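Side-chain contacts in lombricine kinase (Urechis caupo, PDB 3JPZ), which catalyses the reversible transfer of a phosphoryl group between ATP and the guanidino compound lombricine, as a member of the phosphagen kinase family: residues P12-N16 and H17-V21; E296-V299 and V300-L304. One frame throughout, in Å; residues are numbered along the deposited sequence.

Contact 1 of 2, residues P12-N16 and H17-V21; sequences PDYAN and HGCVV
Tyr-14 and His-17 are the ends of a type II beta turn, and their side chains meet across it. The turn lies in the loop between helices 7-10 and 20-24. It is closed by the bond from His-17 N to Tyr-14 O, 3.0 Å long and bent to 147°. The two rings form a T-shaped pair, with the edge of Tyr-14 directed at the face of His-17. Their centroids are 5.6 Å apart and the planes stand at 89°. The imidazole is held at both nitrogens. His-17 ND1 donates to Ala-15 O at 3.0 Å; the oxygen lies in the ring plane, while the donor sits above the carbonyl plane. NE2 is bonded to Val-52 O near the end of helix 44-53. These two bonds fix the rotation of the ring. With chi1 at -80°, CG of His-17 sits beside its own backbone N, and the ring folds back over the turn. Just ahead, an Asx turn joins Asp-13 OD1 to Ala-15 N at 2.9 Å. Tyr-14 OH is hydrogen-bonded to Ser-51 OG and lies 3.6 Å from Val-21 CG1. Cys-19 makes an oblique sulfur-aromatic contact with the phenol ring, its SG lying 3.5 Å from both CD2 and CE2 of Tyr-14.

Contact 2 of 2, residues E296-V299 and V300-L304; sequences EDIV and VALQL
Val-299 and Leu-304 meet where helix 295-301 ends in a Schellman motif. After Leu-302 and Gln-303 the chain enters strand 304-307, outermost in the large sheet of this chain. Gln-303 has positive phi (63°), which turns the chain out of the helix. Val-299 O then accepts from Leu-304 N at 3.0 Å, and Gln-303 N bonds to Val-300 O. Earlier bonds stay nearly straight, as Ala-301 N to Asp-297 O (2.8 Å); Leu-302 N is shared weakly between Ile-298 O and Val-299 O. On the buried side, side chains meet each other. Val-299 CG1 lies anti to its backbone N (chi1 169°), 3.8 Å from Leu-304 CB and 3.2 Å from Leu-304 O. One turn of helix apart, Ile-298 and Leu-302 lie side by side, and Leu-302 CG comes within 3.0 Å of Ile-298 O. Helix 333-355 covers both, Ile-298 by Leu-347 and Met-350, Leu-302 by Lys-346. The other side is exposed, though Ala-301 rests on Pro-365. Here Val-300 and Ala-301 meet backbone of their own helix and no side chain across the contact; Val-300 CG2 is 3.5 Å from Glu-296 O. Glu-296 OE2 forms a salt bridge with Lys-306. Back on the buried side, the methyls Ile-298 CG2 and Leu-302 CD1 are 3.8 Å apart.

How the contacts relate
Contacts 1 and 2 are separate local structures. Their centres are 30 Å apart, and their nearest atoms about 18 Å. Contact 1 is a turn before a short helix, close to helix 44-53. Pro-12 packs on Arg-135 and Asp-13 on Asp-200, both of the second subunit. It lies away from the annotated nucleotide-binding residues. Contact 2 ends a helix within the family's catalytic region and leads into an outermost strand of the large antiparallel sheet. The side chain of Leu-304 is about 9 Å from that of Ser-281, an ADP-binding residue, and strand 304-307 ends at Arg-307, another. No ADP is bound to this chain.

Contact 1 of 2, residues P12-N16 and H17-V21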
ATOM      1  N   PRO A  12      18.163  -5.594  -1.260  1.00 14.80           N
ATOM      2  CA  PRO A  12      17.572  -5.003  -0.060  1.00 22.54           C
ATOM      3  C   PRO A  12      18.582  -4.896   1.065  1.00 13.22           C
ATOM      4  O   PRO A  12      19.517  -5.683   1.118  1.00 18.98           O
ATOM      5  CB  PRO A  12      16.475  -6.000   0.320  1.00 11.90           C
ATOM      6  CG  PRO A  12      16.112  -6.666  -0.968  1.00 11.23           C
ATOM      7  CD  PRO A  12      17.378  -6.731  -1.767  1.00 13.27           C
ATOM      8  N   ASP A  13      18.382  -3.921   1.940  1.00 17.04           N
ATOM      9  CA  ASP A  13      19.149  -3.807   3.164  1.00 24.85           C
ATOM     10  C   ASP A  13      18.337  -4.462   4.263  1.00 13.38           C
ATOM     11  O   ASP A  13      17.339  -3.910   4.729  1.00 22.78           O
ATOM     12  CB  ASP A  13      19.409  -2.335   3.502  1.00 23.99           C
ATOM     13  CG  ASP A  13      20.193  -2.165   4.782  1.00 23.37           C
ATOM     14  OD1 ASP A  13      20.533  -3.192   5.410  1.00 20.13           O
ATOM     15  OD2 ASP A  13      20.479  -1.008   5.156  1.00 32.47           O
ATOM     16  N   TYR A  14      18.753  -5.652   4.667  1.00 14.50           N
ATOM     17  CA  TYR A  14      17.988  -6.422   5.627  1.00 12.72           C
ATOM     18  C   TYR A  14      18.452  -6.148   7.054  1.00 12.12           C
ATOM     19  O   TYR A  14      18.092  -6.868   7.973  1.00 12.54           O
ATOM     20  CB  TYR A  14      18.061  -7.915   5.300  1.00 12.47           C
ATOM     21  CG  TYR A  14      17.125  -8.300   4.171  1.00 11.79           C
ATOM     22  CD1 TYR A  14      17.609  -8.722   2.942  1.00 12.13           C
ATOM     23  CD2 TYR A  14      15.749  -8.204   4.333  1.00 11.49           C
ATOM     24  CE1 TYR A  14      16.741  -9.065   1.911  1.00 11.48           C
ATOM     25  CE2 TYR A  14      14.876  -8.537   3.305  1.00 14.95           C
ATOM     26  CZ  TYR A  14      15.375  -8.963   2.099  1.00 11.50           C
ATOM     27  OH  TYR A  14      14.491  -9.289   1.082  1.00 12.92           O
ATOM     28  N   ALA A  15      19.249  -5.102   7.229  1.00 25.37           N
ATOM     29  CA  ALA A  15      19.661  -4.699   8.559  1.00 30.96           C
ATOM     30  C   ALA A  15      18.410  -4.378   9.354  1.00 26.98           C
ATOM     31  O   ALA A  15      17.526  -3.654   8.881  1.00 14.56           O
ATOM     32  CB  ALA A  15      20.590  -3.488   8.498  1.00 28.35           C
ATOM     33  N   ASN A  16      18.320  -4.958  10.544  1.00 23.95           N
ATOM     34  CA  ASN A  16      17.226  -4.671  11.463  1.00 30.82           C
ATOM     35  C   ASN A  16      15.901  -5.262  10.981  1.00 25.61           C
ATOM     36  O   ASN A  16      14.832  -4.846  11.418  1.00 21.00           O
ATOM     37  CB  ASN A  16      17.098  -3.159  11.669  1.00 20.28           C
ATOM     38  CG  ASN A  16      18.367  -2.536  12.233  1.00 41.82           C
ATOM     39  OD1 ASN A  16      18.737  -2.780  13.388  1.00 36.12           O
ATOM     40  ND2 ASN A  16      19.038  -1.724  11.423  1.00 42.13           N
ATOM     41  N   HIS A  17      15.987  -6.231  10.077  1.00 19.52           N
ATOM     42  CA  HIS A  17      14.812  -6.947   9.592  1.00 21.62           C
ATOM     43  C   HIS A  17      14.742  -8.330  10.220  1.00 16.10           C
ATOM     44  O   HIS A  17      15.685  -9.114  10.118  1.00 25.16           O
ATOM     45  CB  HIS A  17      14.856  -7.097   8.073  1.00 19.24           C
ATOM     46  CG  HIS A  17      14.423  -5.877   7.328  1.00 15.19           C
ATOM     47  ND1 HIS A  17      15.122  -4.691   7.369  1.00 16.52           N
ATOM     48  CD2 HIS A  17      13.368  -5.665   6.505  1.00 26.29           C
ATOM     49  CE1 HIS A  17      14.515  -3.799   6.605  1.00 17.20           C
ATOM     50  NE2 HIS A  17      13.448  -4.365   6.071  1.00 18.56           N
ATOM     51  N   GLY A  18      13.618  -8.628  10.861  1.00 19.73           N
ATOM     52  CA  GLY A  18      13.395  -9.936  11.446  1.00 18.38           C
ATOM     53  C   GLY A  18      12.675 -10.865  10.486  1.00 10.55           C
ATOM     54  O   GLY A  18      12.168 -11.908  10.890  1.00 14.15           O
ATOM     55  N   CYS A  19      12.647 -10.502   9.205  1.00 16.22           N
ATOM     56  CA  CYS A  19      11.968 -11.325   8.197  1.00 11.93           C
ATOM     57  C   CYS A  19      12.728 -12.610   7.870  1.00 18.43           C
ATOM     58  O   CYS A  19      13.949 -12.617   7.764  1.00 14.79           O
ATOM     59  CB  CYS A  19      11.753 -10.528   6.910  1.00 14.47           C
ATOM     60  SG  CYS A  19      13.284  -9.958   6.138  1.00 15.14           S
ATOM     61  N   VAL A  20      11.988 -13.693   7.673  1.00 22.54           N
ATOM     62  CA  VAL A  20      12.579 -14.965   7.278  1.00 25.77           C
ATOM     63  C   VAL A  20      13.350 -14.835   5.968  1.00 11.07           C
ATOM     64  O   VAL A  20      14.441 -15.388   5.818  1.00 15.26           O
ATOM     65  CB  VAL A  20      11.493 -16.034   7.102  1.00 18.43           C
ATOM     66  CG1 VAL A  20      12.100 -17.331   6.605  1.00 19.19           C
ATOM     67  CG2 VAL A  20      10.747 -16.247   8.415  1.00 25.84           C
ATOM     68  N   VAL A  21      12.789 -14.090   5.023  1.00 15.22           N
ATOM     69  CA  VAL A  21      13.392 -13.993   3.697  1.00 18.12           C
ATOM     70  C   VAL A  21      14.809 -13.459   3.805  1.00 15.37           C
ATOM     71  O   VAL A  21      15.711 -13.939   3.119  1.00 14.01           O
ATOM     72  CB  VAL A  21      12.587 -13.088   2.764  1.00 10.52           C
ATOM     73  CG1 VAL A  21      13.403 -12.716   1.535  1.00 26.36           C
ATOM     74  CG2 VAL A  21      11.291 -13.770   2.359  1.00 10.85           C
TER

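Contact 2 of 2, residues E296-V299 and V300-L304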
ATOM      1  N   GLU A 296      -0.832 -23.702  28.495  1.00 14.68           N
ATOM      2  CA  GLU A 296      -0.117 -23.311  27.286  1.00 22.22           C
ATOM      3  C   GLU A 296       0.746 -24.452  26.785  1.00 16.53           C
ATOM      4  O   GLU A 296       0.834 -24.719  25.585  1.00 12.36           O
ATOM      5  CB  GLU A 296       0.784 -22.119  27.584  1.00 20.04           C
ATOM      6  CG  GLU A 296       0.880 -21.156  26.450  1.00 25.94           C
ATOM      7  CD  GLU A 296      -0.462 -20.566  26.127  1.00 16.98           C
ATOM      8  OE1 GLU A 296      -1.124 -20.064  27.060  1.00 18.36           O
ATOM      9  OE2 GLU A 296      -0.860 -20.633  24.948  1.00 31.73           O
ATOM     10  N   ASP A 297       1.403 -25.106  27.729  1.00 13.05           N
ATOM     11  CA  ASP A 297       2.232 -26.258  27.431  1.00 12.53           C
ATOM     12  C   ASP A 297       1.398 -27.278  26.664  1.00 13.39           C
ATOM     13  O   ASP A 297       1.842 -27.834  25.668  1.00 12.88           O
ATOM     14  CB  ASP A 297       2.750 -26.921  28.717  1.00 14.15           C
ATOM     15  CG  ASP A 297       3.110 -25.920  29.819  1.00 40.14           C
ATOM     16  OD1 ASP A 297       2.400 -24.905  30.012  1.00 32.58           O
ATOM     17  OD2 ASP A 297       4.106 -26.176  30.527  1.00 46.60           O
ATOM     18  N   ILE A 298       0.182 -27.510  27.148  1.00 13.59           N
ATOM     19  CA  ILE A 298      -0.677 -28.575  26.649  1.00 14.98           C
ATOM     20  C   ILE A 298      -1.086 -28.317  25.207  1.00 13.66           C
ATOM     21  O   ILE A 298      -1.030 -29.204  24.356  1.00 11.75           O
ATOM     22  CB  ILE A 298      -1.929 -28.705  27.533  1.00 16.92           C
ATOM     23  CG1 ILE A 298      -1.546 -29.352  28.871  1.00 18.76           C
ATOM     24  CG2 ILE A 298      -3.004 -29.512  26.824  1.00 18.33           C
ATOM     25  CD1 ILE A 298      -2.444 -28.978  30.029  1.00 13.13           C
ATOM     26  N   VAL A 299      -1.501 -27.090  24.943  1.00 11.86           N
ATOM     27  CA  VAL A 299      -1.928 -26.711  23.611  1.00 11.29           C
ATOM     28  C   VAL A 299      -0.787 -26.836  22.600  1.00 13.78           C
ATOM     29  O   VAL A 299      -0.986 -27.348  21.500  1.00 14.08           O
ATOM     30  CB  VAL A 299      -2.461 -25.285  23.602  1.00 11.45           C
ATOM     31  CG1 VAL A 299      -2.640 -24.796  22.180  1.00 19.66           C
ATOM     32  CG2 VAL A 299      -3.776 -25.223  24.362  1.00 11.70           C
ATOM     33  N   VAL A 300       0.401 -26.366  22.971  1.00 13.66           N
ATOM     34  CA  VAL A 300       1.562 -26.484  22.093  1.00 13.69           C
ATOM     35  C   VAL A 300       1.877 -27.957  21.880  1.00 18.86           C
ATOM     36  O   VAL A 300       2.055 -28.411  20.755  1.00 11.83           O
ATOM     37  CB  VAL A 300       2.804 -25.770  22.669  1.00 12.33           C
ATOM     38  CG1 VAL A 300       4.072 -26.221  21.939  1.00 16.12           C
ATOM     39  CG2 VAL A 300       2.649 -24.276  22.567  1.00 12.40           C
ATOM     40  N   ALA A 301       1.930 -28.702  22.973  1.00 11.74           N
ATOM     41  CA  ALA A 301       2.230 -30.120  22.909  1.00 14.20           C
ATOM     42  C   ALA A 301       1.246 -30.841  21.987  1.00 14.44           C
ATOM     43  O   ALA A 301       1.591 -31.841  21.371  1.00 12.43           O
ATOM     44  CB  ALA A 301       2.195 -30.729  24.302  1.00 19.88           C
ATOM     45  N   LEU A 302       0.027 -30.326  21.883  1.00 12.57           N
ATOM     46  CA  LEU A 302      -0.991 -30.972  21.060  1.00 10.90           C
ATOM     47  C   LEU A 302      -0.926 -30.540  19.599  1.00 12.06           C
ATOM     48  O   LEU A 302      -1.752 -30.957  18.789  1.00 11.95           O
ATOM     49  CB  LEU A 302      -2.382 -30.696  21.626  1.00 10.89           C
ATOM     50  CG  LEU A 302      -2.676 -31.363  22.970  1.00 10.69           C
ATOM     51  CD1 LEU A 302      -4.052 -30.968  23.497  1.00 10.72           C
ATOM     52  CD2 LEU A 302      -2.556 -32.866  22.842  1.00 15.78           C
ATOM     53  N   GLN A 303       0.074 -29.727  19.271  1.00 11.45           N
ATOM     54  CA  GLN A 303       0.220 -29.164  17.934  1.00 15.92           C
ATOM     55  C   GLN A 303      -0.955 -28.263  17.585  1.00 23.09           C
ATOM     56  O   GLN A 303      -1.382 -28.190  16.430  1.00 10.89           O
ATOM     57  CB  GLN A 303       0.337 -30.273  16.892  1.00 16.64           C
ATOM     58  CG  GLN A 303       1.619 -31.065  16.999  1.00 18.02           C
ATOM     59  CD  GLN A 303       1.743 -32.089  15.898  1.00 28.41           C
ATOM     60  OE1 GLN A 303       1.164 -33.169  15.975  1.00 32.13           O
ATOM     61  NE2 GLN A 303       2.502 -31.756  14.864  1.00 30.27           N
ATOM     62  N   LEU A 304      -1.474 -27.578  18.590  1.00 10.97           N
ATOM     63  CA  LEU A 304      -2.612 -26.712  18.394  1.00 12.52           C
ATOM     64  C   LEU A 304      -2.258 -25.250  18.620  1.00 11.19           C
ATOM     65  O   LEU A 304      -1.310 -24.923  19.326  1.00 11.53           O
ATOM     66  CB  LEU A 304      -3.733 -27.109  19.346  1.00 11.39           C
ATOM     67  CG  LEU A 304      -4.230 -28.551  19.239  1.00 11.23           C
ATOM     68  CD1 LEU A 304      -5.085 -28.863  20.442  1.00 10.79           C
ATOM     69  CD2 LEU A 304      -4.997 -28.761  17.937  1.00 16.20           C
TER